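Side-chain contacts in tailspike protein (Acinetobacter phage vB_ApiP_P1, PDB 6E1R), which probably binds and hydrolyses capsular polysaccharide of its Acinetobacter host, acting as a trimeric phage tailspike: residues I318-N323 with G327-I332; I237-V242 with T274-F279; Y358-C363 with A370-S375; C281-N286 with E290-C295. All coordinates share one frame; numbering follows the deposited sequence.

Interaction 1: I318-N323 with G327-I332; sequences IKTLGN and GFVPLI
From Ile-318 facing Ile-332 to Asn-323 beside Gly-327, the two segments run nearly antiparallel, with their end-to-end directions 160° apart. Their CA atoms draw together from 9.0 Å between Ile-318 and Ile-332 to 6.3 Å between Asn-323 and Gly-327. At the turn Gly-327 N gives a hydrogen bond of 3.1 Å to Asn-323 O. It is almost straight, with an N-H...O angle of 173°, and the donor lies in the carbonyl plane. This bond closes the short turn between the segments.

Away from the turn the side chains do the work. Ile-318 and Ile-332 meet end on, methyl to methyl, and their CD1 atoms are 3.6 Å apart. Ile-332 has an extended outer chain, chi2 -179°, which carries CD1 across the gap. The segments belong to different parallel sheets of the beta-helix, the right-handed coil expected of phage tailspikes, and these side chains face its interior. Thr-320 turns only its methyl into this contact. Thr-320 CG2 lies 4.0 Å from Ile-332 CD1 and 4.1 Å from Val-329 CG2, so one methyl spans two partners. The side chain of Val-329 passes that of Thr-320 at a slant. Pro-356 and Ile-301 extend the apolar cluster. Phe-328 leads the other way, to His-392 and Tyr-364 of the second subunit.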
loop_
_atom_site.group_PDB
_atom_site.type_symbol
_atom_site.label_atom_id
_atom_site.label_comp_id
_atom_site.label_asym_id
_atom_site.label_seq_id
_atom_site.Cartn_x
_atom_site.Cartn_y
_atom_site.Cartn_z
ATOM N N ILE A 318 -1.406 -19.481 1.886
ATOM C CA ILE A 318 -1.782 -19.327 0.488
ATOM C C ILE A 318 -1.103 -20.430 -0.314
ATOM O O ILE A 318 0.065 -20.758 -0.076
ATOM C CB ILE A 318 -1.418 -17.926 -0.049
ATOM C CG1 ILE A 318 -1.888 -17.764 -1.496
ATOM C CG2 ILE A 318 0.081 -17.662 0.079
ATOM C CD1 ILE A 318 -1.881 -16.332 -1.982
ATOM N N LYS A 319 -1.846 -21.018 -1.249
ATOM C CA LYS A 319 -1.358 -22.113 -2.082
ATOM C C LYS A 319 -1.740 -21.828 -3.527
ATOM O O LYS A 319 -2.925 -21.845 -3.874
ATOM C CB LYS A 319 -1.930 -23.453 -1.621
ATOM C CG LYS A 319 -1.490 -24.636 -2.468
ATOM C CD LYS A 319 -2.056 -25.940 -1.935
ATOM C CE LYS A 319 -1.595 -27.124 -2.766
ATOM N NZ LYS A 319 -2.048 -28.420 -2.189
ATOM N N THR A 320 -0.742 -21.567 -4.365
ATOM C CA THR A 320 -0.974 -21.273 -5.770
ATOM C C THR A 320 -0.958 -22.554 -6.596
ATOM O O THR A 320 -0.214 -23.496 -6.307
ATOM C CB THR A 320 0.078 -20.299 -6.304
ATOM O OG1 THR A 320 1.388 -20.758 -5.941
ATOM C CG2 THR A 320 -0.146 -18.905 -5.736
ATOM N N LEU A 321 -1.790 -22.578 -7.634
ATOM C CA LEU A 321 -1.939 -23.730 -8.510
ATOM C C LEU A 321 -1.883 -23.276 -9.962
ATOM O O LEU A 321 -1.867 -22.080 -10.265
ATOM C CB LEU A 321 -3.257 -24.470 -8.239
ATOM C CG LEU A 321 -3.390 -25.204 -6.906
ATOM C CD1 LEU A 321 -4.834 -25.599 -6.657
ATOM C CD2 LEU A 321 -2.501 -26.432 -6.903
ATOM N N GLY A 322 -1.870 -24.248 -10.864
ATOM C CA GLY A 322 -1.921 -23.987 -12.288
ATOM C C GLY A 322 -0.638 -24.399 -12.988
ATOM O O GLY A 322 0.219 -25.098 -12.440
ATOM N N ASN A 323 -0.518 -23.942 -14.233
ATOM C CA ASN A 323 0.639 -24.209 -15.077
ATOM C C ASN A 323 1.333 -22.886 -15.369
ATOM O O ASN A 323 0.715 -21.967 -15.919
ATOM C CB ASN A 323 0.216 -24.902 -16.375
ATOM C CG ASN A 323 1.389 -25.204 -17.288
ATOM O OD1 ASN A 323 2.544 -25.192 -16.864
ATOM N ND2 ASN A 323 1.094 -25.480 -18.554
ATOM N N GLY A 327 0.251 -19.171 -17.050
ATOM C CA GLY A 327 0.287 -17.980 -16.225
ATOM C C GLY A 327 0.673 -18.352 -14.811
ATOM O O GLY A 327 0.586 -19.515 -14.404
ATOM N N PHE A 328 1.102 -17.337 -14.066
ATOM C CA PHE A 328 1.553 -17.564 -12.700
ATOM C C PHE A 328 1.513 -16.256 -11.928
ATOM O O PHE A 328 1.442 -15.169 -12.507
ATOM C CB PHE A 328 2.969 -18.152 -12.667
ATOM C CG PHE A 328 4.019 -17.246 -13.247
ATOM C CD1 PHE A 328 4.730 -16.375 -12.435
ATOM C CD2 PHE A 328 4.298 -17.267 -14.604
ATOM C CE1 PHE A 328 5.696 -15.541 -12.966
ATOM C CE2 PHE A 328 5.265 -16.435 -15.142
ATOM C CZ PHE A 328 5.964 -15.573 -14.321
ATOM N N VAL A 329 1.568 -16.384 -10.608
ATOM C CA VAL A 329 1.731 -15.239 -9.717
ATOM C C VAL A 329 3.222 -14.936 -9.649
ATOM O O VAL A 329 4.016 -15.824 -9.310
ATOM C CB VAL A 329 1.144 -15.521 -8.326
ATOM C CG1 VAL A 329 1.363 -14.333 -7.403
ATOM C CG2 VAL A 329 -0.337 -15.854 -8.432
ATOM N N PRO A 330 3.657 -13.726 -9.990
ATOM C CA PRO A 330 5.090 -13.416 -9.910
ATOM C C PRO A 330 5.537 -13.131 -8.488
ATOM O O PRO A 330 6.677 -13.429 -8.116
ATOM C CB PRO A 330 5.229 -12.179 -10.805
ATOM C CG PRO A 330 3.898 -11.513 -10.712
ATOM C CD PRO A 330 2.886 -12.626 -10.593
ATOM N N LEU A 331 4.647 -12.550 -7.685
ATOM C CA LEU A 331 5.007 -12.090 -6.354
ATOM C C LEU A 331 3.814 -12.196 -5.418
ATOM O O LEU A 331 2.694 -11.828 -5.784
ATOM C CB LEU A 331 5.508 -10.642 -6.392
ATOM C CG LEU A 331 5.681 -9.952 -5.040
ATOM C CD1 LEU A 331 6.747 -10.657 -4.220
ATOM C CD2 LEU A 331 6.022 -8.481 -5.225
ATOM N N ILE A 332 4.063 -12.698 -4.213
ATOM C CA ILE A 332 3.111 -12.636 -3.111
ATOM C C ILE A 332 3.787 -11.847 -1.999
ATOM O O ILE A 332 4.743 -12.331 -1.378
ATOM C CB ILE A 332 2.683 -14.026 -2.627
ATOM C CG1 ILE A 332 1.948 -14.775 -3.741
ATOM C CG2 ILE A 332 1.802 -13.908 -1.390
ATOM C CD1 ILE A 332 1.461 -16.149 -3.333
#

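Interaction 2: I237-V242 with T274-F279; sequences IRSLGV and TQWHFF
Trp-276 meets Ile-237 and Ser-239 with the far edge of its six-membered ring. CH2 is the main touching atom. Trp-276 CH2 lies 3.5 Å from Ser-239 OG and 4.0 Å from Ile-237 CG2. Both partners sit near the plane of the indole, at its rim. Trp-276 CZ3 also approaches the isoleucine branch, at 4.1 Å from Ile-237 CG2. On the serine side Trp-276 CZ2 is 3.9 Å from Ser-239 OG. The edge therefore abuts two residues that alternate along one strand and point to the same side.

The torsions explain the reach. Trp-276 CG stands anti to the carbonyl carbon, chi1 -71°, and the ring extends across the core. Ile-237 offers CG2, its branch anti to the backbone N.

The next shell fixes these groups. Trp-276 NE1 is hydrogen-bonded to Pro-248 O, and Trp-269 stacks on the indole. Ser-239 OG is hydrogen-bonded to Ala-210 O.

The strands 235-239 and 273-278 belong to different parallel sheets of the beta-helix, and the indole bridges its interior between them. On the other side of strand 273-278, His-277 NE2 donates to Gln-275 OE1 at 2.6 Å. The donor lies 56° out of the amide plane. Gln-275 OE1 also accepts from Gly-306 N of the second subunit.

The side-chain OG of Ser-239 and NE1 of Trp-276 are thus satisfied by backbone carbonyls. What joins the two segments is van der Waals packing at an aromatic edge.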
loop_
_atom_site.group_PDB
_atom_site.type_symbol
_atom_site.label_atom_id
_atom_site.label_comp_id
_atom_site.label_asym_id
_atom_site.label_seq_id
_atom_site.Cartn_x
_atom_site.Cartn_y
_atom_site.Cartn_z
ATOM N N ILE A 237 -15.409 -17.299 -0.179
ATOM C CA ILE A 237 -15.522 -16.922 -1.583
ATOM C C ILE A 237 -15.058 -18.076 -2.464
ATOM O O ILE A 237 -14.035 -18.712 -2.189
ATOM C CB ILE A 237 -14.713 -15.640 -1.886
ATOM C CG1 ILE A 237 -15.295 -14.453 -1.116
ATOM C CG2 ILE A 237 -14.689 -15.346 -3.379
ATOM C CD1 ILE A 237 -14.489 -13.196 -1.242
ATOM N N ARG A 238 -15.823 -18.344 -3.522
ATOM C CA ARG A 238 -15.445 -19.289 -4.575
ATOM C C ARG A 238 -15.828 -18.652 -5.905
ATOM O O ARG A 238 -17.010 -18.626 -6.263
ATOM C CB ARG A 238 -16.136 -20.638 -4.444
ATOM C CG ARG A 238 -15.591 -21.637 -5.462
ATOM C CD ARG A 238 -16.539 -22.797 -5.722
ATOM N NE ARG A 238 -16.541 -23.856 -4.724
ATOM C CZ ARG A 238 -17.406 -24.866 -4.745
ATOM N NH1 ARG A 238 -18.320 -24.928 -5.705
ATOM N NH2 ARG A 238 -17.359 -25.810 -3.817
ATOM N N SER A 239 -14.843 -18.145 -6.631
ATOM C CA SER A 239 -15.079 -17.522 -7.928
ATOM C C SER A 239 -14.499 -18.454 -8.986
ATOM O O SER A 239 -13.281 -18.518 -9.169
ATOM C CB SER A 239 -14.459 -16.130 -7.991
ATOM O OG SER A 239 -14.948 -15.311 -6.945
ATOM N N LEU A 240 -15.372 -19.166 -9.689
ATOM C CA LEU A 240 -14.968 -20.074 -10.750
ATOM C C LEU A 240 -15.367 -19.480 -12.091
ATOM O O LEU A 240 -16.539 -19.148 -12.304
ATOM C CB LEU A 240 -15.598 -21.455 -10.565
ATOM C CG LEU A 240 -15.328 -22.133 -9.220
ATOM C CD1 LEU A 240 -15.809 -23.577 -9.236
ATOM C CD2 LEU A 240 -13.851 -22.056 -8.850
ATOM N N GLY A 241 -14.398 -19.352 -12.991
ATOM C CA GLY A 241 -14.664 -18.775 -14.291
ATOM C C GLY A 241 -14.240 -19.656 -15.447
ATOM O O GLY A 241 -14.110 -20.875 -15.300
ATOM N N VAL A 242 -14.020 -19.037 -16.606
ATOM C CA VAL A 242 -13.566 -19.719 -17.812
ATOM C C VAL A 242 -12.287 -19.035 -18.278
ATOM O O VAL A 242 -12.227 -17.802 -18.341
ATOM C CB VAL A 242 -14.640 -19.690 -18.916
ATOM C CG1 VAL A 242 -14.134 -20.363 -20.181
ATOM C CG2 VAL A 242 -15.924 -20.347 -18.429
ATOM N N THR A 274 -6.746 -12.416 -11.983
ATOM C CA THR A 274 -5.702 -11.447 -11.686
ATOM C C THR A 274 -6.164 -10.420 -10.659
ATOM O O THR A 274 -7.348 -10.085 -10.574
ATOM C CB THR A 274 -5.256 -10.722 -12.961
ATOM O OG1 THR A 274 -6.385 -10.081 -13.570
ATOM C CG2 THR A 274 -4.654 -11.703 -13.948
ATOM N N GLN A 275 -5.200 -9.934 -9.876
ATOM C CA GLN A 275 -5.356 -8.766 -9.007
ATOM C C GLN A 275 -6.417 -9.008 -7.927
ATOM O O GLN A 275 -7.524 -8.468 -7.953
ATOM C CB GLN A 275 -5.673 -7.518 -9.838
ATOM C CG GLN A 275 -4.554 -7.115 -10.787
ATOM C CD GLN A 275 -3.350 -6.547 -10.064
ATOM O OE1 GLN A 275 -3.489 -5.744 -9.141
ATOM N NE2 GLN A 275 -2.158 -6.963 -10.478
ATOM N N TRP A 276 -6.031 -9.842 -6.966
ATOM C CA TRP A 276 -6.758 -10.023 -5.712
ATOM C C TRP A 276 -5.852 -9.512 -4.597
ATOM O O TRP A 276 -4.833 -10.137 -4.286
ATOM C CB TRP A 276 -7.122 -11.489 -5.483
ATOM C CG TRP A 276 -8.196 -12.045 -6.377
ATOM C CD1 TRP A 276 -8.170 -12.129 -7.739
ATOM C CD2 TRP A 276 -9.437 -12.633 -5.963
ATOM N NE1 TRP A 276 -9.324 -12.718 -8.200
ATOM C CE2 TRP A 276 -10.118 -13.037 -7.129
ATOM C CE3 TRP A 276 -10.042 -12.848 -4.720
ATOM C CZ2 TRP A 276 -11.371 -13.646 -7.089
ATOM C CZ3 TRP A 276 -11.288 -13.451 -4.683
ATOM C CH2 TRP A 276 -11.939 -13.841 -5.861
ATOM N N HIS A 277 -6.214 -8.379 -3.998
ATOM C CA HIS A 277 -5.386 -7.749 -2.981
ATOM C C HIS A 277 -6.198 -7.517 -1.714
ATOM O O HIS A 277 -7.424 -7.395 -1.756
ATOM C CB HIS A 277 -4.792 -6.429 -3.485
ATOM C CG HIS A 277 -3.958 -6.579 -4.719
ATOM N ND1 HIS A 277 -2.845 -7.391 -4.769
ATOM C CD2 HIS A 277 -4.078 -6.029 -5.950
ATOM C CE1 HIS A 277 -2.314 -7.332 -5.977
ATOM N NE2 HIS A 277 -3.042 -6.511 -6.712
ATOM N N PHE A 278 -5.493 -7.455 -0.584
ATOM C CA PHE A 278 -6.109 -7.394 0.739
ATOM C C PHE A 278 -5.442 -6.291 1.550
ATOM O O PHE A 278 -4.287 -6.433 1.965
ATOM C CB PHE A 278 -5.996 -8.741 1.456
ATOM C CG PHE A 278 -6.615 -9.882 0.700
ATOM C CD1 PHE A 278 -5.897 -10.562 -0.271
ATOM C CD2 PHE A 278 -7.914 -10.279 0.964
ATOM C CE1 PHE A 278 -6.468 -11.610 -0.968
ATOM C CE2 PHE A 278 -8.490 -11.328 0.273
ATOM C CZ PHE A 278 -7.766 -11.993 -0.695
ATOM N N PHE A 279 -6.168 -5.198 1.781
ATOM C CA PHE A 279 -5.667 -4.063 2.551
ATOM C C PHE A 279 -6.203 -4.155 3.975
ATOM O O PHE A 279 -7.410 -4.015 4.200
ATOM C CB PHE A 279 -6.076 -2.742 1.903
ATOM C CG PHE A 279 -5.374 -2.454 0.608
ATOM C CD1 PHE A 279 -5.864 -2.953 -0.587
ATOM C CD2 PHE A 279 -4.225 -1.681 0.585
ATOM C CE1 PHE A 279 -5.220 -2.687 -1.782
ATOM C CE2 PHE A 279 -3.577 -1.412 -0.606
ATOM C CZ PHE A 279 -4.076 -1.915 -1.791
#

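Interaction 3: Y358-C363 with A370-S375; sequences YIFEGC and AVVESS
Val-372 puts its CG1 methyl over one face of the Tyr-358 ring, and it has the most surface buried here. Val-372 CG1 lies 3.8 Å from the centroid of the Tyr-358 ring and 17° off its normal. This is a CH-pi contact well over the face. Within the ring, Tyr-358 CD1 is nearest to Val-372 CG1, at 3.6 Å. The same methyl also approaches the rim of the Phe-360 ring, near its plane, with Val-372 CG1 4.2 Å from Phe-360 CE1. One methyl thus serves two aromatic rings, over the face of one and at the edge of the other. It stands beside the backbone N, anti to the carbonyl carbon.

Phe-360 has its own methyl partner. CG1 of Val-371 lies over a face of the Phe-360 ring, 3.9 Å from its centroid and 29° off the normal. The larger tilt shifts it toward CE1 and CZ, and Phe-360 CE1 is 3.5 Å from Val-371 CG1. With chi1 176°, this branch is anti to the backbone N of Val-371.

The chain turns a corner at Val-371. The corner lets two successive valines both put CG1 against the rings of strand 357-361, on which Tyr-358 and Phe-360 alternate. Strands 357-361 and 372-373 lie in different parallel sheets of the beta-helix, and the contact fills its interior. Phe-334 stacks on Phe-360, while Tyr-358 OH is hydrogen-bonded to Asn-350 OD1.

The chemistry is methyl on pi face. It is apolar and buried, and the phenol keeps its polar end for Asn-350.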
loop_
_atom_site.group_PDB
_atom_site.type_symbol
_atom_site.label_atom_id
_atom_site.label_comp_id
_atom_site.label_asym_id
_atom_site.label_seq_id
_atom_site.Cartn_x
_atom_site.Cartn_y
_atom_site.Cartn_z
ATOM N N TYR A 358 8.374 -14.498 -2.947
ATOM C CA TYR A 358 7.745 -13.985 -1.739
ATOM C C TYR A 358 8.524 -12.801 -1.190
ATOM O O TYR A 358 9.757 -12.779 -1.233
ATOM C CB TYR A 358 7.633 -15.080 -0.671
ATOM C CG TYR A 358 6.668 -16.182 -1.041
ATOM C CD1 TYR A 358 7.066 -17.240 -1.848
ATOM C CD2 TYR A 358 5.356 -16.160 -0.589
ATOM C CE1 TYR A 358 6.184 -18.248 -2.191
ATOM C CE2 TYR A 358 4.468 -17.163 -0.927
ATOM C CZ TYR A 358 4.886 -18.204 -1.727
ATOM O OH TYR A 358 4.002 -19.203 -2.064
ATOM N N ILE A 359 7.790 -11.819 -0.676
ATOM C CA ILE A 359 8.360 -10.691 0.047
ATOM C C ILE A 359 7.687 -10.627 1.410
ATOM O O ILE A 359 6.456 -10.530 1.497
ATOM C CB ILE A 359 8.185 -9.368 -0.715
ATOM C CG1 ILE A 359 9.124 -9.321 -1.923
ATOM C CG2 ILE A 359 8.441 -8.184 0.205
ATOM C CD1 ILE A 359 9.036 -8.035 -2.716
ATOM N N PHE A 360 8.490 -10.688 2.466
ATOM C CA PHE A 360 8.024 -10.518 3.839
ATOM C C PHE A 360 8.657 -9.233 4.356
ATOM O O PHE A 360 9.846 -9.202 4.683
ATOM C CB PHE A 360 8.387 -11.722 4.703
ATOM C CG PHE A 360 7.628 -12.971 4.356
ATOM C CD1 PHE A 360 8.042 -13.785 3.313
ATOM C CD2 PHE A 360 6.504 -13.335 5.079
ATOM C CE1 PHE A 360 7.342 -14.936 2.993
ATOM C CE2 PHE A 360 5.801 -14.485 4.767
ATOM C CZ PHE A 360 6.222 -15.285 3.722
ATOM N N GLU A 361 7.856 -8.174 4.421
ATOM C CA GLU A 361 8.333 -6.829 4.731
ATOM C C GLU A 361 7.757 -6.402 6.076
ATOM O O GLU A 361 6.581 -6.037 6.172
ATOM C CB GLU A 361 7.941 -5.864 3.618
ATOM C CG GLU A 361 8.577 -4.495 3.710
ATOM C CD GLU A 361 8.102 -3.577 2.604
ATOM O OE1 GLU A 361 8.609 -3.697 1.469
ATOM O OE2 GLU A 361 7.205 -2.752 2.865
ATOM N N GLY A 362 8.590 -6.448 7.113
ATOM C CA GLY A 362 8.192 -5.976 8.422
ATOM C C GLY A 362 7.159 -6.820 9.133
ATOM O O GLY A 362 6.505 -6.325 10.053
ATOM N N CYS A 363 6.999 -8.084 8.750
ATOM C CA CYS A 363 6.021 -8.939 9.404
ATOM C C CYS A 363 6.442 -9.241 10.842
ATOM O O CYS A 363 7.620 -9.173 11.204
ATOM C CB CYS A 363 5.832 -10.236 8.620
ATOM S SG CYS A 363 5.177 -9.995 6.952
ATOM N N ALA A 370 6.926 -23.482 8.659
ATOM C CA ALA A 370 7.965 -22.896 7.832
ATOM C C ALA A 370 7.445 -21.617 7.183
ATOM O O ALA A 370 6.256 -21.297 7.242
ATOM C CB ALA A 370 8.437 -23.891 6.771
ATOM N N VAL A 371 8.356 -20.876 6.556
ATOM C CA VAL A 371 7.963 -19.637 5.893
ATOM C C VAL A 371 7.397 -19.924 4.510
ATOM O O VAL A 371 6.307 -19.456 4.160
ATOM C CB VAL A 371 9.155 -18.666 5.830
ATOM C CG1 VAL A 371 8.781 -17.420 5.048
ATOM C CG2 VAL A 371 9.611 -18.304 7.235
ATOM N N VAL A 372 8.120 -20.702 3.702
ATOM C CA VAL A 372 7.671 -21.084 2.370
ATOM C C VAL A 372 8.000 -22.553 2.141
ATOM O O VAL A 372 8.808 -23.153 2.853
ATOM C CB VAL A 372 8.306 -20.220 1.255
ATOM C CG1 VAL A 372 7.833 -18.777 1.352
ATOM C CG2 VAL A 372 9.822 -20.296 1.324
ATOM N N GLU A 373 7.357 -23.127 1.127
ATOM C CA GLU A 373 7.633 -24.489 0.689
ATOM C C GLU A 373 7.580 -24.534 -0.828
ATOM O O GLU A 373 6.580 -24.130 -1.427
ATOM C CB GLU A 373 6.636 -25.492 1.279
ATOM C CG GLU A 373 6.886 -26.925 0.832
ATOM C CD GLU A 373 5.896 -27.911 1.419
ATOM O OE1 GLU A 373 5.439 -27.692 2.561
ATOM O OE2 GLU A 373 5.574 -28.906 0.737
ATOM N N SER A 374 8.653 -25.024 -1.444
ATOM C CA SER A 374 8.723 -25.058 -2.895
ATOM C C SER A 374 7.832 -26.169 -3.446
ATOM O O SER A 374 7.244 -26.963 -2.706
ATOM C CB SER A 374 10.166 -25.263 -3.355
ATOM O OG SER A 374 10.627 -26.560 -3.017
ATOM N N SER A 375 7.738 -26.216 -4.777
ATOM C CA SER A 375 6.960 -27.261 -5.430
ATOM C C SER A 375 7.550 -28.644 -5.204
ATOM O O SER A 375 6.824 -29.640 -5.299
ATOM C CB SER A 375 6.852 -26.975 -6.927
ATOM O OG SER A 375 8.133 -26.797 -7.507
#

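Interaction 4: C281-N286 with E290-C295; sequences CDLEQN and EALIKC
Leu-292 crosses Asn-286 at a slant, laying its CD2 methyl against the root of the asparagine side chain. Leu-292 CD2 is 3.8 Å from Asn-286 CB. Leu-292 CD2 is also 4.1 Å from both Asn-286 CG and Asn-286 ND2, so the methyl borders the amide as well. The other methyl turns to Leu-283, with Leu-292 CD1 4.4 Å from Leu-283 CB. The leucine fork therefore spans Leu-283 and Asn-286. Its chi1 of -61° sets CG beside the backbone N, anti to the carbonyl carbon, and chi2 decides which methyl turns to which partner.

Ile-293 joins more loosely. It starts off along the other segment, but its CD1 end swings in to Leu-283. Ile-293 CD1 comes to 4.4 Å from Leu-283 CD2. Leu-283 thus meets Leu-292 with its CB and Ile-293 with a branch.

The amide of Asn-286 is gripped at both ends from the neighbouring coil. OD1 accepts from Gly-261 N, and ND2 donates to Phe-258 O. These bonds fix the rotation of the amide. The backbone N of Asn-286 is held by Asn-311 OD1, which is reminiscent of the asparagine stacks of parallel beta-helices. The chain has left strand 281-284 here. It turns again at Leu-292, and strands 281-284 and 293-297 lie in different parallel sheets.

The two parts of Asn-286 do different jobs. Its amide is bonded to the backbone, and its aliphatic root receives the leucine. The contact itself is apolar, covering a buried amide with hydrocarbon.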
loop_
_atom_site.group_PDB
_atom_site.type_symbol
_atom_site.label_atom_id
_atom_site.label_comp_id
_atom_site.label_asym_id
_atom_site.label_seq_id
_atom_site.Cartn_x
_atom_site.Cartn_y
_atom_site.Cartn_z
ATOM N N CYS A 281 -6.733 -6.517 6.027
ATOM C CA CYS A 281 -7.740 -7.535 6.280
ATOM C C CYS A 281 -7.336 -8.411 7.464
ATOM O O CYS A 281 -6.192 -8.400 7.925
ATOM C CB CYS A 281 -7.969 -8.385 5.032
ATOM S SG CYS A 281 -8.711 -7.478 3.657
ATOM N N ASP A 282 -8.300 -9.181 7.958
ATOM C CA ASP A 282 -8.125 -10.002 9.154
ATOM C C ASP A 282 -8.520 -11.435 8.823
ATOM O O ASP A 282 -9.704 -11.729 8.636
ATOM C CB ASP A 282 -8.962 -9.451 10.309
ATOM C CG ASP A 282 -8.728 -10.189 11.610
ATOM O OD1 ASP A 282 -7.759 -10.972 11.695
ATOM O OD2 ASP A 282 -9.525 -9.984 12.548
ATOM N N LEU A 283 -7.532 -12.323 8.753
ATOM C CA LEU A 283 -7.742 -13.743 8.479
ATOM C C LEU A 283 -7.267 -14.521 9.702
ATOM O O LEU A 283 -6.080 -14.833 9.825
ATOM C CB LEU A 283 -7.005 -14.193 7.209
ATOM C CG LEU A 283 -7.489 -13.710 5.838
ATOM C CD1 LEU A 283 -7.141 -12.246 5.591
ATOM C CD2 LEU A 283 -6.916 -14.591 4.738
ATOM N N GLU A 284 -8.190 -14.834 10.610
ATOM C CA GLU A 284 -7.821 -15.489 11.855
ATOM C C GLU A 284 -8.893 -16.485 12.272
ATOM O O GLU A 284 -10.040 -16.429 11.820
ATOM C CB GLU A 284 -7.580 -14.477 12.986
ATOM C CG GLU A 284 -8.804 -13.682 13.403
ATOM C CD GLU A 284 -8.541 -12.822 14.626
ATOM O OE1 GLU A 284 -7.959 -13.341 15.602
ATOM O OE2 GLU A 284 -8.909 -11.630 14.614
ATOM N N GLN A 285 -8.484 -17.416 13.138
ATOM C CA GLN A 285 -9.382 -18.372 13.786
ATOM C C GLN A 285 -10.083 -19.286 12.783
ATOM O O GLN A 285 -11.208 -19.732 13.017
ATOM C CB GLN A 285 -10.409 -17.653 14.666
ATOM C CG GLN A 285 -9.786 -16.837 15.787
ATOM C CD GLN A 285 -10.818 -16.118 16.631
ATOM O OE1 GLN A 285 -12.021 -16.326 16.474
ATOM N NE2 GLN A 285 -10.352 -15.265 17.535
ATOM N N ASN A 286 -9.425 -19.581 11.667
ATOM C CA ASN A 286 -9.984 -20.482 10.673
ATOM C C ASN A 286 -9.568 -21.923 10.954
ATOM O O ASN A 286 -8.618 -22.191 11.694
ATOM C CB ASN A 286 -9.546 -20.076 9.266
ATOM C CG ASN A 286 -10.003 -18.682 8.896
ATOM O OD1 ASN A 286 -11.107 -18.495 8.383
ATOM N ND2 ASN A 286 -9.155 -17.692 9.152
ATOM N N GLU A 290 -6.784 -27.304 3.969
ATOM C CA GLU A 290 -5.634 -27.253 3.073
ATOM C C GLU A 290 -4.922 -25.909 3.147
ATOM O O GLU A 290 -3.732 -25.866 3.473
ATOM C CB GLU A 290 -6.061 -27.557 1.633
ATOM C CG GLU A 290 -6.667 -28.947 1.445
ATOM C CD GLU A 290 -6.972 -29.238 -0.005
ATOM O OE1 GLU A 290 -6.325 -28.615 -0.869
ATOM O OE2 GLU A 290 -7.866 -30.065 -0.286
ATOM N N ALA A 291 -5.619 -24.812 2.867
ATOM C CA ALA A 291 -5.017 -23.490 2.904
ATOM C C ALA A 291 -6.099 -22.457 3.181
ATOM O O ALA A 291 -7.294 -22.753 3.142
ATOM C CB ALA A 291 -4.288 -23.172 1.597
ATOM N N LEU A 292 -5.664 -21.233 3.485
ATOM C CA LEU A 292 -6.615 -20.134 3.606
ATOM C C LEU A 292 -7.005 -19.597 2.236
ATOM O O LEU A 292 -8.164 -19.230 2.016
ATOM C CB LEU A 292 -6.034 -19.016 4.471
ATOM C CG LEU A 292 -5.672 -19.369 5.914
ATOM C CD1 LEU A 292 -5.191 -18.132 6.649
ATOM C CD2 LEU A 292 -6.854 -19.999 6.633
ATOM N N ILE A 293 -6.051 -19.544 1.307
ATOM C CA ILE A 293 -6.282 -19.063 -0.049
ATOM C C ILE A 293 -5.695 -20.094 -1.004
ATOM O O ILE A 293 -4.470 -20.241 -1.090
ATOM C CB ILE A 293 -5.657 -17.682 -0.291
ATOM C CG1 ILE A 293 -6.209 -16.660 0.704
ATOM C CG2 ILE A 293 -5.907 -17.226 -1.720
ATOM C CD1 ILE A 293 -5.556 -15.303 0.603
ATOM N N LYS A 294 -6.562 -20.808 -1.718
ATOM C CA LYS A 294 -6.161 -21.750 -2.758
ATOM C C LYS A 294 -6.632 -21.185 -4.090
ATOM O O LYS A 294 -7.839 -21.077 -4.328
ATOM C CB LYS A 294 -6.752 -23.137 -2.526
ATOM C CG LYS A 294 -6.417 -24.108 -3.650
ATOM C CD LYS A 294 -7.301 -25.338 -3.628
ATOM C CE LYS A 294 -7.015 -26.196 -2.426
ATOM N NZ LYS A 294 -7.777 -27.479 -2.474
ATOM N N CYS A 295 -5.691 -20.826 -4.957
ATOM C CA CYS A 295 -6.043 -20.127 -6.182
ATOM C C CYS A 295 -5.172 -20.586 -7.342
ATOM O O CYS A 295 -3.967 -20.795 -7.185
ATOM C CB CYS A 295 -5.907 -18.610 -6.008
ATOM S SG CYS A 295 -4.226 -18.052 -5.643
#

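Overall arrangement
All four interactions lie in the beta-helix of this chain, the larger, C-terminal piece of the tailspike, and join strands of different parallel sheets. The first segments of interactions 1 and 2 and the second segments of interactions 3 and 4 lie in one parallel sheet, running from strand 235-239 to strand 372-373. Interactions 2 and 4 meet where Phe-278 packs on Ile-293. Interactions 4 and 1, with centres about 16 Å apart, touch through strands 293-297 and 316-320. Interactions 1 and 3, about 13 Å between centres, touch through strands 331-338 and 357-361. Interactions 2 and 3 are farthest apart, about 21 Å between centres. The touches run 2, 4, 1, 3, following the chain along the helix.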